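Local coordinates for putative metal resistance protein (PDB 6C29) that probably takes part in periplasmic disulfide exchange as the N-terminal immunoglobulin-fold part of a membrane-anchored thiol-disulfide reductase that primes the partner protein ScsC, at residues K43-P49 / T84-D88. Numbering follows the deposited sequence.
Sequences KTYWRSP and TQGYD
T44 and Y87 form an antiparallel hydrogen-bonded pair, T44 N to Y87 O and Y87 N to T44 O, both 2.9 Å, and the ladder then continues through W46 N to Q85 O before the chain turns at 46-49. A short strand thus has its pairing prolonged by the loop that follows it. At the Y45-G86 pair the backbones close to 3.8 Å between CA atoms, and G86 CA sets a C-H against T44 O. Past the end of strand 43-45, the loop grips Q85 twice: Q85 N donates to P49 O at 3.0 Å, while the extended side chain brings NE2 to S48 O at 2.9 Å, with the acceptor close to the amide plane. That amide stands nearly upright to the W46 indole (planes 82° apart), NE2 lying at the ring edge 3.4 Å from CE3. W46, its CG anti to the backbone N (chi1 -170°), places CD1 3.2 Å from Y87 OH, which lies at the indole edge and is hydrogen-bonded to P72 O. The Y87 ring edge also runs beside T44 CG2 and Y45 O, a buried carbonyl with no hydrogen-bond partner. Strand 75-77 flanks 84-88; on strand 104-114, K43 pairs by backbone with C114, T44 OG1 hydrogen-bonds S112 O and Y45 packs. Q85 NE2 also bonds L185 O, and S48 and R47 reach D186, tying the DsbD-like N-terminal domain to strand 182-186 of the second immunoglobulin-fold domain.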
loop_
_atom_site.group_PDB
_atom_site.type_symbol
_atom_site.label_atom_id
_atom_site.label_comp_id
_atom_site.label_asym_id
_atom_site.label_seq_id
_atom_site.Cartn_x
_atom_site.Cartn_y
_atom_site.Cartn_z
ATOM N N LYS A 43 10.710 7.905 4.420
ATOM C CA LYS A 43 9.506 7.320 3.837
ATOM C C LYS A 43 9.240 5.943 4.380
ATOM O O LYS A 43 10.113 5.336 4.983
ATOM C CB LYS A 43 9.655 7.268 2.315
ATOM C CG LYS A 43 9.860 8.652 1.696
ATOM C CD LYS A 43 10.661 8.618 0.415
ATOM C CE LYS A 43 11.030 10.049 -0.057
ATOM N NZ LYS A 43 12.165 10.675 0.693
ATOM N N THR A 44 8.015 5.456 4.218
ATOM C CA THR A 44 7.775 4.041 4.381
ATOM C C THR A 44 7.211 3.537 3.068
ATOM O O THR A 44 7.166 4.281 2.099
ATOM C CB THR A 44 6.893 3.735 5.580
ATOM O OG1 THR A 44 6.836 2.312 5.806
ATOM C CG2 THR A 44 5.491 4.302 5.457
ATOM N N TYR A 45 6.936 2.244 3.020
ATOM C CA TYR A 45 6.700 1.568 1.755
ATOM C C TYR A 45 5.290 1.070 1.572
ATOM O O TYR A 45 4.558 0.811 2.507
ATOM C CB TYR A 45 7.622 0.386 1.651
ATOM C CG TYR A 45 9.098 0.662 1.610
ATOM C CD1 TYR A 45 9.754 0.850 0.406
ATOM C CD2 TYR A 45 9.838 0.671 2.773
ATOM C CE1 TYR A 45 11.136 1.050 0.356
ATOM C CE2 TYR A 45 11.200 0.858 2.741
ATOM C CZ TYR A 45 11.843 1.042 1.520
ATOM O OH TYR A 45 13.201 1.221 1.488
ATOM N N TRP A 46 4.947 0.915 0.307
ATOM C CA TRP A 46 3.706 0.296 -0.112
ATOM C C TRP A 46 3.836 -1.216 -0.079
ATOM O O TRP A 46 4.917 -1.745 0.187
ATOM C CB TRP A 46 3.382 0.799 -1.515
ATOM C CG TRP A 46 2.028 0.502 -2.098
ATOM C CD1 TRP A 46 0.826 0.650 -1.500
ATOM C CD2 TRP A 46 1.759 0.063 -3.436
ATOM N NE1 TRP A 46 -0.188 0.316 -2.368
ATOM C CE2 TRP A 46 0.364 -0.038 -3.565
ATOM C CE3 TRP A 46 2.562 -0.257 -4.539
ATOM C CZ2 TRP A 46 -0.257 -0.446 -4.725
ATOM C CZ3 TRP A 46 1.921 -0.661 -5.718
ATOM C CH2 TRP A 46 0.528 -0.733 -5.791
ATOM N N ARG A 47 2.757 -1.907 -0.412
ATOM C CA ARG A 47 2.798 -3.374 -0.398
ATOM C C ARG A 47 3.794 -3.951 -1.402
ATOM O O ARG A 47 4.311 -5.053 -1.196
ATOM C CB ARG A 47 1.407 -3.941 -0.668
ATOM C CG ARG A 47 0.868 -3.630 -2.025
ATOM C CD ARG A 47 -0.544 -4.169 -2.194
ATOM N NE ARG A 47 -0.965 -3.859 -3.543
ATOM C CZ ARG A 47 -2.108 -3.286 -3.881
ATOM N NH1 ARG A 47 -3.037 -2.996 -2.944
ATOM N NH2 ARG A 47 -2.344 -3.013 -5.147
ATOM N N SER A 48 4.026 -3.236 -2.502
ATOM C CA SER A 48 5.072 -3.530 -3.485
ATOM C C SER A 48 6.081 -2.395 -3.428
ATOM O O SER A 48 5.896 -1.352 -4.018
ATOM C CB SER A 48 4.495 -3.661 -4.891
ATOM O OG SER A 48 3.671 -4.827 -4.958
ATOM N N PRO A 49 7.140 -2.578 -2.666
ATOM C CA PRO A 49 7.987 -1.442 -2.317
ATOM C C PRO A 49 8.907 -0.989 -3.423
ATOM O O PRO A 49 9.387 0.150 -3.377
ATOM C CB PRO A 49 8.794 -1.983 -1.148
ATOM C CG PRO A 49 8.862 -3.440 -1.384
ATOM C CD PRO A 49 7.555 -3.819 -1.994
ATOM N N THR A 84 11.186 3.656 -5.848
ATOM C CA THR A 84 10.393 3.028 -4.785
ATOM C C THR A 84 8.945 3.499 -4.783
ATOM O O THR A 84 8.628 4.575 -5.305
ATOM C CB THR A 84 10.991 3.304 -3.425
ATOM O OG1 THR A 84 11.060 4.715 -3.211
ATOM C CG2 THR A 84 12.389 2.715 -3.335
ATOM N N GLN A 85 8.072 2.680 -4.200
ATOM C CA GLN A 85 6.656 2.994 -4.056
ATOM C C GLN A 85 6.310 3.007 -2.567
ATOM O O GLN A 85 6.623 2.052 -1.858
ATOM C CB GLN A 85 5.780 1.991 -4.807
ATOM C CG GLN A 85 6.145 1.966 -6.293
ATOM C CD GLN A 85 5.380 0.968 -7.100
ATOM O OE1 GLN A 85 4.922 1.281 -8.200
ATOM N NE2 GLN A 85 5.298 -0.258 -6.615
ATOM N N GLY A 86 5.704 4.090 -2.092
ATOM C CA GLY A 86 5.434 4.201 -0.667
ATOM C C GLY A 86 4.864 5.546 -0.298
ATOM O O GLY A 86 4.083 6.132 -1.056
ATOM N N TYR A 87 5.221 6.013 0.899
ATOM C CA TYR A 87 4.582 7.133 1.524
ATOM C C TYR A 87 5.594 8.036 2.183
ATOM O O TYR A 87 6.526 7.562 2.848
ATOM C CB TYR A 87 3.613 6.666 2.589
ATOM C CG TYR A 87 2.655 5.567 2.141
ATOM C CD1 TYR A 87 1.503 5.879 1.443
ATOM C CD2 TYR A 87 2.919 4.238 2.415
ATOM C CE1 TYR A 87 0.612 4.880 1.045
ATOM C CE2 TYR A 87 2.041 3.216 2.026
ATOM C CZ TYR A 87 0.885 3.547 1.360
ATOM O OH TYR A 87 -0.002 2.565 0.976
ATOM N N ASP A 88 5.414 9.336 2.047
ATOM C CA ASP A 88 6.222 10.253 2.840
ATOM C C ASP A 88 5.350 11.085 3.754
ATOM O O ASP A 88 4.115 11.099 3.624
ATOM C CB ASP A 88 7.107 11.140 1.939
ATOM C CG ASP A 88 6.331 12.053 1.051
ATOM O OD1 ASP A 88 5.104 11.899 0.942
ATOM O OD2 ASP A 88 6.980 12.948 0.425
#